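Long-range contacts in exopolyphosphatase (Aquifex aeolicus, PDB 1T6C), which probably hydrolyses phosphoanhydride bonds of inorganic polyphosphate or guanosine pentaphosphate, and carries a bound calcium ion: residues V14-D18 against R301-L305; Y22-I28 against L40-T46; F191-E196 against G279-K283; I170-T174 against K272-G277. All blocks are in the same frame, centred on the assembly; numbering follows the deposited sequence.

Interaction 1: residues V14-D18 against R301-L305; sequences VASID and REGVL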
loop_
_atom_site.group_PDB
_atom_site.type_symbol
_atom_site.label_atom_id
_atom_site.label_comp_id
_atom_site.label_asym_id
_atom_site.label_seq_id
_atom_site.Cartn_x
_atom_site.Cartn_y
_atom_site.Cartn_z
ATOM N N VAL A 14 -4.906 2.621 -20.030
ATOM C CA VAL A 14 -3.598 2.761 -19.376
ATOM C C VAL A 14 -3.445 1.595 -18.411
ATOM O O VAL A 14 -4.426 0.992 -17.985
ATOM C CB VAL A 14 -3.451 4.143 -18.662
ATOM C CG1 VAL A 14 -3.602 5.246 -19.701
ATOM C CG2 VAL A 14 -4.425 4.324 -17.539
ATOM N N ALA A 15 -2.211 1.240 -18.113
ATOM C CA ALA A 15 -1.949 0.135 -17.216
ATOM C C ALA A 15 -0.751 0.379 -16.338
ATOM O O ALA A 15 0.183 1.096 -16.699
ATOM C CB ALA A 15 -1.706 -1.104 -17.996
ATOM N N SER A 16 -0.764 -0.303 -15.196
ATOM C CA SER A 16 0.344 -0.302 -14.264
ATOM C C SER A 16 0.688 -1.729 -13.931
ATOM O O SER A 16 -0.206 -2.574 -13.883
ATOM C CB SER A 16 0.044 0.484 -12.970
ATOM O OG SER A 16 -0.950 -0.143 -12.217
ATOM N N ILE A 17 1.974 -1.971 -13.730
ATOM C CA ILE A 17 2.480 -3.263 -13.230
ATOM C C ILE A 17 3.320 -2.916 -12.019
ATOM O O ILE A 17 4.159 -2.017 -12.068
ATOM C CB ILE A 17 3.299 -3.948 -14.297
ATOM C CG1 ILE A 17 2.406 -4.383 -15.457
ATOM C CG2 ILE A 17 4.037 -5.121 -13.698
ATOM C CD1 ILE A 17 3.158 -4.952 -16.631
ATOM N N ASP A 18 3.076 -3.613 -10.919
ATOM C CA ASP A 18 3.852 -3.481 -9.695
ATOM C C ASP A 18 4.442 -4.834 -9.313
ATOM O O ASP A 18 3.726 -5.805 -9.157
ATOM C CB ASP A 18 3.099 -2.792 -8.567
ATOM C CG ASP A 18 1.965 -3.539 -8.088
ATOM O OD1 ASP A 18 0.999 -3.706 -8.882
ATOM O OD2 ASP A 18 1.920 -3.986 -6.911
ATOM N N ARG A 301 -0.788 1.420 -6.980
ATOM C CA ARG A 301 -1.110 0.837 -8.266
ATOM C C ARG A 301 -2.038 1.711 -9.095
ATOM O O ARG A 301 -1.896 1.845 -10.286
ATOM C CB ARG A 301 -1.755 -0.515 -8.072
ATOM C CG ARG A 301 -0.795 -1.531 -7.598
ATOM C CD ARG A 301 -1.472 -2.884 -7.413
ATOM N NE ARG A 301 -0.974 -3.518 -6.224
ATOM C CZ ARG A 301 -1.567 -3.514 -5.044
ATOM N NH1 ARG A 301 -2.732 -2.926 -4.852
ATOM N NH2 ARG A 301 -0.981 -4.134 -4.038
ATOM N N GLU A 302 -2.998 2.320 -8.425
ATOM C CA GLU A 302 -3.944 3.194 -9.106
ATOM C C GLU A 302 -3.332 4.581 -9.348
ATOM O O GLU A 302 -3.652 5.246 -10.329
ATOM C CB GLU A 302 -5.239 3.303 -8.316
ATOM C CG GLU A 302 -5.996 1.988 -8.121
ATOM C CD GLU A 302 -5.492 1.093 -6.990
ATOM O OE1 GLU A 302 -4.678 1.524 -6.131
ATOM O OE2 GLU A 302 -5.946 -0.094 -6.956
ATOM N N GLY A 303 -2.430 5.006 -8.481
ATOM C CA GLY A 303 -1.763 6.304 -8.636
ATOM C C GLY A 303 -0.847 6.336 -9.832
ATOM O O GLY A 303 -0.657 7.376 -10.460
ATOM N N VAL A 304 -0.247 5.190 -10.149
ATOM C CA VAL A 304 0.504 5.089 -11.387
ATOM C C VAL A 304 -0.397 5.358 -12.610
ATOM O O VAL A 304 0.020 6.014 -13.572
ATOM C CB VAL A 304 1.195 3.704 -11.491
ATOM C CG1 VAL A 304 1.813 3.474 -12.886
ATOM C CG2 VAL A 304 2.269 3.551 -10.408
ATOM N N LEU A 305 -1.633 4.890 -12.553
ATOM C CA LEU A 305 -2.593 5.115 -13.632
ATOM C C LEU A 305 -2.914 6.602 -13.720
ATOM O O LEU A 305 -2.977 7.179 -14.812
ATOM C CB LEU A 305 -3.872 4.332 -13.415
ATOM C CG LEU A 305 -3.759 2.841 -13.139
ATOM C CD1 LEU A 305 -5.089 2.324 -12.679
ATOM C CD2 LEU A 305 -3.276 2.098 -14.374
#

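Interaction 2: residues Y22-I28 against L40-T46; sequences YSVRLTI and LERGRIT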
loop_
_atom_site.group_PDB
_atom_site.type_symbol
_atom_site.label_atom_id
_atom_site.label_comp_id
_atom_site.label_asym_id
_atom_site.label_seq_id
_atom_site.Cartn_x
_atom_site.Cartn_y
_atom_site.Cartn_z
ATOM N N TYR A 22 6.433 -10.293 -2.996
ATOM C CA TYR A 22 5.465 -11.390 -2.895
ATOM C C TYR A 22 4.669 -11.596 -4.172
ATOM O O TYR A 22 4.569 -12.691 -4.682
ATOM C CB TYR A 22 4.526 -11.101 -1.729
ATOM C CG TYR A 22 3.608 -12.241 -1.347
ATOM C CD1 TYR A 22 4.121 -13.448 -0.889
ATOM C CD2 TYR A 22 2.224 -12.089 -1.395
ATOM C CE1 TYR A 22 3.279 -14.480 -0.515
ATOM C CE2 TYR A 22 1.382 -13.118 -1.030
ATOM C CZ TYR A 22 1.918 -14.308 -0.594
ATOM O OH TYR A 22 1.070 -15.334 -0.225
ATOM N N SER A 23 4.134 -10.512 -4.722
ATOM C CA SER A 23 3.242 -10.603 -5.870
ATOM C C SER A 23 3.656 -9.656 -6.988
ATOM O O SER A 23 4.349 -8.662 -6.755
ATOM C CB SER A 23 1.798 -10.326 -5.450
ATOM O OG SER A 23 1.623 -8.985 -5.048
ATOM N N VAL A 24 3.233 -10.024 -8.189
ATOM C CA VAL A 24 3.351 -9.212 -9.383
ATOM C C VAL A 24 1.931 -8.920 -9.843
ATOM O O VAL A 24 1.149 -9.836 -10.069
ATOM C CB VAL A 24 4.111 -9.976 -10.485
ATOM C CG1 VAL A 24 4.337 -9.097 -11.716
ATOM C CG2 VAL A 24 5.455 -10.509 -9.930
ATOM N N ARG A 25 1.613 -7.639 -9.990
ATOM C CA ARG A 25 0.220 -7.221 -10.205
ATOM C C ARG A 25 0.063 -6.305 -11.386
ATOM O O ARG A 25 0.914 -5.440 -11.598
ATOM C CB ARG A 25 -0.317 -6.565 -8.964
ATOM C CG ARG A 25 -0.502 -7.594 -7.829
ATOM C CD ARG A 25 -1.108 -7.085 -6.616
ATOM N NE ARG A 25 -2.470 -6.660 -6.843
ATOM C CZ ARG A 25 -3.285 -6.303 -5.875
ATOM N NH1 ARG A 25 -2.886 -6.351 -4.615
ATOM N NH2 ARG A 25 -4.511 -5.912 -6.179
ATOM N N LEU A 26 -1.016 -6.523 -12.124
ATOM C CA LEU A 26 -1.370 -5.753 -13.324
ATOM C C LEU A 26 -2.720 -5.074 -13.074
ATOM O O LEU A 26 -3.662 -5.696 -12.570
ATOM C CB LEU A 26 -1.516 -6.683 -14.528
ATOM C CG LEU A 26 -2.125 -6.069 -15.799
ATOM C CD1 LEU A 26 -1.186 -5.015 -16.413
ATOM C CD2 LEU A 26 -2.499 -7.155 -16.812
ATOM N N THR A 27 -2.814 -3.799 -13.426
ATOM C CA THR A 27 -4.046 -3.046 -13.381
ATOM C C THR A 27 -4.246 -2.294 -14.699
ATOM O O THR A 27 -3.359 -1.608 -15.131
ATOM C CB THR A 27 -4.029 -2.031 -12.200
ATOM O OG1 THR A 27 -3.656 -2.693 -10.974
ATOM C CG2 THR A 27 -5.426 -1.431 -11.988
ATOM N N ILE A 28 -5.392 -2.473 -15.339
ATOM C CA ILE A 28 -5.714 -1.805 -16.598
ATOM C C ILE A 28 -6.934 -0.951 -16.336
ATOM O O ILE A 28 -7.901 -1.432 -15.736
ATOM C CB ILE A 28 -5.994 -2.772 -17.757
ATOM C CG1 ILE A 28 -4.812 -3.725 -18.008
ATOM C CG2 ILE A 28 -6.301 -1.985 -19.018
ATOM C CD1 ILE A 28 -4.990 -4.683 -19.173
ATOM N N LEU A 40 -9.499 -4.251 -15.759
ATOM C CA LEU A 40 -8.866 -5.534 -15.583
ATOM C C LEU A 40 -7.821 -5.464 -14.492
ATOM O O LEU A 40 -7.086 -4.510 -14.410
ATOM C CB LEU A 40 -8.233 -6.029 -16.874
ATOM C CG LEU A 40 -7.918 -7.523 -16.834
ATOM C CD1 LEU A 40 -9.104 -8.310 -17.384
ATOM C CD2 LEU A 40 -6.713 -7.825 -17.622
ATOM N N GLU A 41 -7.772 -6.498 -13.662
ATOM C CA GLU A 41 -6.721 -6.648 -12.665
ATOM C C GLU A 41 -6.273 -8.083 -12.655
ATOM O O GLU A 41 -7.120 -8.985 -12.758
ATOM C CB GLU A 41 -7.213 -6.269 -11.260
ATOM C CG GLU A 41 -7.550 -4.797 -11.138
ATOM C CD GLU A 41 -8.374 -4.475 -9.928
ATOM O OE1 GLU A 41 -9.572 -4.875 -9.906
ATOM O OE2 GLU A 41 -7.842 -3.782 -9.023
ATOM N N ARG A 42 -4.959 -8.303 -12.544
ATOM C CA ARG A 42 -4.394 -9.631 -12.314
ATOM C C ARG A 42 -3.352 -9.572 -11.205
ATOM O O ARG A 42 -2.708 -8.546 -10.957
ATOM C CB ARG A 42 -3.700 -10.185 -13.572
ATOM C CG ARG A 42 -4.595 -10.469 -14.717
ATOM C CD ARG A 42 -5.487 -11.682 -14.464
ATOM N NE ARG A 42 -6.356 -12.015 -15.583
ATOM C CZ ARG A 42 -7.578 -11.526 -15.758
ATOM N NH1 ARG A 42 -8.064 -10.686 -14.879
ATOM N NH2 ARG A 42 -8.314 -11.889 -16.797
ATOM N N GLY A 43 -3.167 -10.695 -10.528
ATOM C CA GLY A 43 -2.195 -10.801 -9.471
ATOM C C GLY A 43 -1.637 -12.202 -9.489
ATOM O O GLY A 43 -2.386 -13.166 -9.678
ATOM N N ARG A 44 -0.346 -12.327 -9.321
ATOM C CA ARG A 44 0.274 -13.647 -9.238
ATOM C C ARG A 44 1.329 -13.585 -8.144
ATOM O O ARG A 44 2.157 -12.670 -8.115
ATOM C CB ARG A 44 0.898 -14.059 -10.578
ATOM C CG ARG A 44 -0.088 -14.613 -11.602
ATOM C CD ARG A 44 -0.829 -13.568 -12.443
ATOM N NE ARG A 44 -2.091 -14.057 -13.024
ATOM C CZ ARG A 44 -2.201 -14.684 -14.198
ATOM N NH1 ARG A 44 -1.130 -14.935 -14.952
ATOM N NH2 ARG A 44 -3.393 -15.081 -14.625
ATOM N N ILE A 45 1.350 -14.594 -7.263
ATOM C CA ILE A 45 2.348 -14.650 -6.220
ATOM C C ILE A 45 3.580 -15.330 -6.830
ATOM O O ILE A 45 3.494 -16.469 -7.313
ATOM C CB ILE A 45 1.809 -15.409 -4.977
ATOM C CG1 ILE A 45 0.623 -14.653 -4.351
ATOM C CG2 ILE A 45 2.947 -15.643 -3.963
ATOM C CD1 ILE A 45 -0.268 -15.493 -3.395
ATOM N N THR A 46 4.703 -14.619 -6.887
ATOM C CA THR A 46 5.953 -15.222 -7.342
ATOM C C THR A 46 7.081 -15.225 -6.313
ATOM O O THR A 46 8.135 -15.748 -6.588
ATOM C CB THR A 46 6.469 -14.565 -8.639
ATOM O OG1 THR A 46 6.889 -13.220 -8.385
ATOM C CG2 THR A 46 5.374 -14.490 -9.715
HETATM O O HOH W 1 -4.992 -4.031 -8.962
HETATM O O HOH W 2 -3.917 -6.369 -9.397
#

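Interaction 3: residues F191-E196 against G279-K283; sequences FFEFLE and GIFLK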
loop_
_atom_site.group_PDB
_atom_site.type_symbol
_atom_site.label_atom_id
_atom_site.label_comp_id
_atom_site.label_asym_id
_atom_site.label_seq_id
_atom_site.Cartn_x
_atom_site.Cartn_y
_atom_site.Cartn_z
ATOM N N PHE A 191 5.508 -0.530 22.456
ATOM C CA PHE A 191 5.167 -0.316 21.049
ATOM C C PHE A 191 4.704 1.135 20.850
ATOM O O PHE A 191 5.201 1.834 19.959
ATOM C CB PHE A 191 4.101 -1.341 20.664
ATOM C CG PHE A 191 3.299 -1.024 19.448
ATOM C CD1 PHE A 191 3.786 -1.299 18.181
ATOM C CD2 PHE A 191 1.994 -0.539 19.564
ATOM C CE1 PHE A 191 3.014 -1.034 17.078
ATOM C CE2 PHE A 191 1.221 -0.313 18.457
ATOM C CZ PHE A 191 1.730 -0.551 17.221
ATOM N N PHE A 192 3.795 1.609 21.687
ATOM C CA PHE A 192 3.358 2.998 21.543
ATOM C C PHE A 192 4.428 4.040 21.899
ATOM O O PHE A 192 4.465 5.113 21.288
ATOM C CB PHE A 192 2.055 3.244 22.327
ATOM C CG PHE A 192 0.807 2.713 21.634
ATOM C CD1 PHE A 192 0.491 3.124 20.352
ATOM C CD2 PHE A 192 -0.057 1.825 22.255
ATOM C CE1 PHE A 192 -0.666 2.649 19.692
ATOM C CE2 PHE A 192 -1.201 1.340 21.594
ATOM C CZ PHE A 192 -1.490 1.761 20.319
ATOM N N GLU A 193 5.271 3.768 22.883
ATOM C CA GLU A 193 6.383 4.651 23.177
ATOM C C GLU A 193 7.261 4.810 21.935
ATOM O O GLU A 193 7.746 5.909 21.633
ATOM C CB GLU A 193 7.215 4.116 24.350
ATOM C CG GLU A 193 6.541 4.123 25.703
ATOM C CD GLU A 193 7.341 3.394 26.804
ATOM O OE1 GLU A 193 8.344 2.706 26.511
ATOM O OE2 GLU A 193 6.965 3.520 27.988
ATOM N N PHE A 194 7.521 3.699 21.243
ATOM C CA PHE A 194 8.347 3.734 20.048
ATOM C C PHE A 194 7.655 4.557 18.971
ATOM O O PHE A 194 8.282 5.386 18.311
ATOM C CB PHE A 194 8.654 2.313 19.547
ATOM C CG PHE A 194 9.162 2.290 18.143
ATOM C CD1 PHE A 194 10.470 2.672 17.867
ATOM C CD2 PHE A 194 8.330 1.984 17.095
ATOM C CE1 PHE A 194 10.937 2.699 16.572
ATOM C CE2 PHE A 194 8.791 2.021 15.784
ATOM C CZ PHE A 194 10.108 2.351 15.522
ATOM N N LEU A 195 6.356 4.351 18.788
ATOM C CA LEU A 195 5.651 5.051 17.734
ATOM C C LEU A 195 5.601 6.549 18.051
ATOM O O LEU A 195 5.736 7.355 17.147
ATOM C CB LEU A 195 4.256 4.483 17.536
ATOM C CG LEU A 195 4.120 3.160 16.830
ATOM C CD1 LEU A 195 2.671 2.759 16.778
ATOM C CD2 LEU A 195 4.724 3.218 15.432
ATOM N N GLU A 196 5.517 6.923 19.327
ATOM C CA GLU A 196 5.528 8.347 19.725
ATOM C C GLU A 196 6.873 8.961 19.312
ATOM O O GLU A 196 6.901 10.038 18.743
ATOM C CB GLU A 196 5.319 8.453 21.244
ATOM C CG GLU A 196 5.411 9.873 21.787
ATOM C CD GLU A 196 4.063 10.514 21.991
ATOM O OE1 GLU A 196 3.143 9.879 22.592
ATOM O OE2 GLU A 196 3.920 11.682 21.552
ATOM N N GLY A 279 -2.371 0.204 15.434
ATOM C CA GLY A 279 -1.652 1.104 16.331
ATOM C C GLY A 279 -0.963 2.261 15.638
ATOM O O GLY A 279 -0.955 3.395 16.165
ATOM N N ILE A 280 -0.419 2.013 14.444
ATOM C CA ILE A 280 0.208 3.060 13.680
ATOM C C ILE A 280 -0.813 4.146 13.393
ATOM O O ILE A 280 -0.524 5.324 13.548
ATOM C CB ILE A 280 0.813 2.531 12.335
ATOM C CG1 ILE A 280 2.040 1.678 12.609
ATOM C CG2 ILE A 280 1.127 3.734 11.396
ATOM C CD1 ILE A 280 2.558 0.983 11.358
ATOM N N PHE A 281 -1.996 3.766 12.952
ATOM C CA PHE A 281 -3.020 4.778 12.627
ATOM C C PHE A 281 -3.543 5.453 13.870
ATOM O O PHE A 281 -3.804 6.661 13.835
ATOM C CB PHE A 281 -4.156 4.147 11.844
ATOM C CG PHE A 281 -3.775 3.845 10.421
ATOM C CD1 PHE A 281 -3.365 2.572 10.054
ATOM C CD2 PHE A 281 -3.746 4.851 9.476
ATOM C CE1 PHE A 281 -2.961 2.329 8.759
ATOM C CE2 PHE A 281 -3.322 4.596 8.179
ATOM C CZ PHE A 281 -2.956 3.353 7.830
ATOM N N LEU A 282 -3.683 4.718 14.965
ATOM C CA LEU A 282 -4.223 5.299 16.220
ATOM C C LEU A 282 -3.234 6.356 16.725
ATOM O O LEU A 282 -3.611 7.515 17.007
ATOM C CB LEU A 282 -4.443 4.179 17.247
ATOM C CG LEU A 282 -5.073 4.635 18.559
ATOM C CD1 LEU A 282 -6.534 5.039 18.311
ATOM C CD2 LEU A 282 -4.931 3.486 19.559
ATOM N N LYS A 283 -1.958 5.982 16.847
ATOM C CA LYS A 283 -0.929 6.916 17.284
ATOM C C LYS A 283 -0.759 8.091 16.312
ATOM O O LYS A 283 -0.503 9.215 16.732
ATOM C CB LYS A 283 0.404 6.193 17.603
ATOM C CG LYS A 283 1.513 7.084 18.160
ATOM C CD LYS A 283 1.200 7.758 19.504
ATOM C CE LYS A 283 1.139 6.778 20.662
ATOM N NZ LYS A 283 1.078 7.547 21.984
#

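Interaction 4: residues I170-T174 against K272-G277; sequences IVNLT and KVILAG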
loop_
_atom_site.group_PDB
_atom_site.type_symbol
_atom_site.label_atom_id
_atom_site.label_comp_id
_atom_site.label_asym_id
_atom_site.label_seq_id
_atom_site.Cartn_x
_atom_site.Cartn_y
_atom_site.Cartn_z
ATOM N N ILE A 170 4.956 -3.518 9.852
ATOM C CA ILE A 170 4.175 -4.179 10.897
ATOM C C ILE A 170 4.650 -5.597 11.243
ATOM O O ILE A 170 4.471 -6.038 12.367
ATOM C CB ILE A 170 2.676 -4.083 10.642
ATOM C CG1 ILE A 170 2.243 -4.782 9.364
ATOM C CG2 ILE A 170 2.242 -2.606 10.632
ATOM C CD1 ILE A 170 0.711 -4.851 9.140
ATOM N N VAL A 171 5.275 -6.320 10.327
ATOM C CA VAL A 171 5.859 -7.591 10.677
ATOM C C VAL A 171 6.980 -7.379 11.701
ATOM O O VAL A 171 7.052 -8.097 12.734
ATOM C CB VAL A 171 6.364 -8.320 9.383
ATOM C CG1 VAL A 171 7.174 -9.549 9.720
ATOM C CG2 VAL A 171 5.192 -8.704 8.546
ATOM N N ASN A 172 7.872 -6.439 11.411
ATOM C CA ASN A 172 8.979 -6.149 12.318
ATOM C C ASN A 172 8.498 -5.595 13.644
ATOM O O ASN A 172 8.985 -5.994 14.708
ATOM C CB ASN A 172 9.985 -5.230 11.627
ATOM C CG ASN A 172 11.172 -4.879 12.474
ATOM O OD1 ASN A 172 11.703 -5.695 13.232
ATOM N ND2 ASN A 172 11.628 -3.654 12.310
ATOM N N LEU A 173 7.524 -4.695 13.636
ATOM C CA LEU A 173 7.022 -4.159 14.903
ATOM C C LEU A 173 6.419 -5.252 15.775
ATOM O O LEU A 173 6.633 -5.285 16.989
ATOM C CB LEU A 173 5.964 -3.092 14.678
ATOM C CG LEU A 173 6.379 -1.809 13.971
ATOM C CD1 LEU A 173 5.319 -0.752 14.067
ATOM C CD2 LEU A 173 7.713 -1.348 14.467
ATOM N N THR A 174 5.683 -6.153 15.143
ATOM C CA THR A 174 5.065 -7.286 15.857
ATOM C C THR A 174 6.117 -8.196 16.472
ATOM O O THR A 174 6.044 -8.537 17.632
ATOM C CB THR A 174 4.126 -8.056 14.889
ATOM O OG1 THR A 174 3.095 -7.164 14.469
ATOM C CG2 THR A 174 3.404 -9.169 15.588
ATOM N N LYS A 272 -2.052 -11.816 12.533
ATOM C CA LYS A 272 -1.113 -11.493 13.625
ATOM C C LYS A 272 -0.646 -10.031 13.587
ATOM O O LYS A 272 -0.652 -9.340 14.623
ATOM C CB LYS A 272 0.070 -12.452 13.615
ATOM C CG LYS A 272 0.948 -12.348 14.836
ATOM C CD LYS A 272 1.563 -13.702 15.125
ATOM C CE LYS A 272 2.924 -13.555 15.635
ATOM N NZ LYS A 272 3.459 -14.900 15.916
ATOM N N VAL A 273 -0.292 -9.543 12.406
ATOM C CA VAL A 273 0.200 -8.162 12.293
ATOM C C VAL A 273 -0.819 -7.030 12.296
ATOM O O VAL A 273 -0.414 -5.874 12.419
ATOM C CB VAL A 273 1.116 -7.978 11.054
ATOM C CG1 VAL A 273 2.259 -8.978 11.096
ATOM C CG2 VAL A 273 0.299 -8.092 9.772
ATOM N N ILE A 274 -2.118 -7.332 12.185
ATOM C CA ILE A 274 -3.117 -6.270 12.077
ATOM C C ILE A 274 -3.097 -5.376 13.289
ATOM O O ILE A 274 -3.310 -4.173 13.127
ATOM C CB ILE A 274 -4.544 -6.821 11.779
ATOM C CG1 ILE A 274 -5.434 -5.649 11.334
ATOM C CG2 ILE A 274 -5.096 -7.629 12.944
ATOM C CD1 ILE A 274 -6.782 -6.118 10.873
ATOM N N LEU A 275 -2.800 -5.894 14.485
ATOM C CA LEU A 275 -2.840 -5.031 15.678
ATOM C C LEU A 275 -1.807 -3.891 15.582
ATOM O O LEU A 275 -2.100 -2.721 15.849
ATOM C CB LEU A 275 -2.613 -5.867 16.950
ATOM C CG LEU A 275 -2.708 -5.087 18.259
ATOM C CD1 LEU A 275 -4.143 -4.573 18.491
ATOM C CD2 LEU A 275 -2.223 -5.940 19.430
ATOM N N ALA A 276 -0.600 -4.210 15.172
ATOM C CA ALA A 276 0.461 -3.230 14.954
ATOM C C ALA A 276 0.053 -2.215 13.932
ATOM O O ALA A 276 0.316 -1.012 14.105
ATOM C CB ALA A 276 1.795 -3.918 14.525
ATOM N N GLY A 277 -0.590 -2.660 12.854
ATOM C CA GLY A 277 -1.091 -1.745 11.852
ATOM C C GLY A 277 -2.087 -0.774 12.431
ATOM O O GLY A 277 -2.034 0.411 12.153
HETATM O O HOH W 3 0.460 -7.116 15.581
#

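Interaction 1: residues V14-D18 against R301-L305
The first torsion of Ser-16 (chi1 67°) sets OG in the slot between its backbone N and carbonyl carbon, where it faces helix 300-313 and can donate to the Arg-301 carbonyl oxygen; OG and O are 2.9 Å apart. Asp-18 CG takes the same position on its own backbone, which turns the carboxylate toward the helix. A small hydroxyl suits the buried Ser-16 site, because the same side chain is tight against the helix: Ser-16 CB lies 3.5 Å from Val-304 CG1. Leu-305 fills in beside it, laying CD2 against the strand backbone, 3.6 Å from Ser-16 N, and 4.0 Å from Val-14 CG2. In this actin-like fold, strand 12-19 is central in a five-stranded mixed sheet; Val-14, Ser-16 and Asp-18 point to the helix 300-313 face, whereas Ile-17 faces helix 60-79 and touches Leu-70 and Ile-77. Strand and helix segments run in roughly opposite directions, their axes at 143° and 7.3 Å apart at closest approach. At the far end, Arg-301 NE meets Asp-18 OD2 in a salt bridge of 3.0 Å, from above the carboxylate plane. Both side chains have a second conformer, so the bridge is uncertain, and Arg-25 of the neighbouring strand brings a like charge close to the Arg-301 guanidinium.

Interaction 2: residues Y22-I28 against L40-T46
Seven backbone hydrogen bonds tie residues 22-28 to residues 40-46. Val-24, Leu-26 and Ile-28 each form the hydrogen-bonded antiparallel pair with Arg-44, Arg-42 and Leu-40; an example is Val-24 N to Arg-44 O at 2.9 Å. Thr-46 N adds a more bent bond to Tyr-22 O, with an angle of 132° at the hydrogen. In the non-hydrogen-bonded pairs between them, CA-H groups approach carbonyl oxygens, and Arg-25 CG packs 4.0 Å from Gly-43 CA.

Apolar contacts occupy both faces. Ile-45 lays CG2 over the Tyr-22 ring in a CH-pi contact, 3.8 Å from the ring centroid; Tyr-22 CG lies opposite the backbone N (chi1 -171°), letting the ring lean over the partner strand. On the other face Ile-28 CD1 meets Leu-40 CD2 at 3.9 Å, the two chains side by side.

The strands form a beta hairpin at the margin of the five-stranded sheet of the actin-like fold. Val-24 and Leu-26 face helix 60-79, where Arg-44 forms a salt bridge with Glu-72, and Thr-46 OG1 is hydrogen-bonded to Thr-66 OG1.

Water supplies the third kind of link. One molecule joins Thr-27 OG1 (2.8 Å) to Glu-41 OE2 (2.9 Å). Another, at the edge of the Arg-25 guanidinium and in its plane, accepts from Arg-25 NE and donates to Arg-42 O, both 2.9 Å away.

Interaction 3: residues F191-E196 against G279-K283
Lys-283 NZ is held by two carboxylates: it donates to Glu-196 OE1 across the helices, at 3.2 Å, and pairs with Glu-286 of its own helix. It meets Glu-196 from above the carboxylate plane, 40° out of it. Bends at chi2 and chi3 lead the lysine chain along Phe-192 and Leu-195 toward Glu-196, so that its methylenes do apolar work on the way: CG rests 3.8 Å from Leu-195 CB, and CE 3.7 Å from Phe-192 CD1. A long, flexible residue can thus line a buried interface and still keep its charge paired.

Glycine suits position 279 because it leaves room for the edge of the Phe-191 ring, whose CE2 comes within 3.8 Å of Gly-279 CA; a CB would clash there. The edge of the Phe-192 ring points at Gly-279 O, with CE1 3.6 Å away, and its CZ touches Leu-282 CD2 at 3.9 Å. Leu-195 spreads CD1 onto Gly-279 O and CD2 toward Ile-280 CG1.

The two segments cross at -55° in the half of the actin-like fold that carries the six-stranded sheet. Around them, helix 241-251 brings Phe-248 to the phenylalanine rings, helix 170-177 packs on Phe-191 through Leu-173 and Phe-177, and Ile-280 lies against Thr-150 and Tyr-152 of strand 149-156.

Interaction 4: residues I170-T174 against K272-G277
Apolar packing between Ile-170 and Val-273 leads this contact. The Ile-170 CG1 branch sits between its backbone N and carbonyl carbon (chi1 63°), which carries CD1 across the Val-273 side chain at about a right angle; CD1 and Val-273 CG2 are only 3.3 Å apart, tighter than usual. The other branch, CG2, lies 3.6 Å from Gly-277 N, against the helix backbone. Ala-276 is small enough for the helices to come near: its CB sits 4.0 Å from Ile-170 CB and 3.5 Å from Thr-174 OG1. Beta-branched Val-273 has a second methyl for the neighbouring residue, CG1 meeting Val-171 CG2 at 3.9 Å.

Polar links run through Thr-174. Its OG1 donates to Ile-170 O (2.8 Å), which also takes the helical N-H of Thr-174 from the opposite face of its plane. The same hydroxyl accepts from a water that also donates to Lys-272 O, 2.7 Å away, and accepts from Ala-276 N. That water stands between a carbonyl and an amide four residues apart, bridging Lys-272 O and Ala-276 N and linking both to the threonine.

The contact joins the first turn of helix 170-177 to residues 272-277, at the N-terminal side of helix 274-288, in the half of the actin-like fold built on the six-stranded sheet; the Ile-170 side chain is about 9 Å from the bound calcium ion.

Interactions 1 and 2 share the five-stranded sheet: strands 12-19 and 23-32 are neighbours in it, and the contact centres are 11 Å apart. Interactions 3 and 4 share helix 274-288, also with centres 11 Å apart, and touch where Phe-191 meets Ala-276 and Ile-280 meets Ile-170. Contact centres of the two groups are 24 to 31 Å apart, in the two halves expected of an actin-like fold. Along the chain interaction 2 closes first, interactions 3 and 4 cross, and interaction 1 encloses them all. Helix 300-313 follows strand 292-296 of the six-stranded sheet, so interaction 1 brings the end of the chain back to the first strand and so probably helps tie the two halves together.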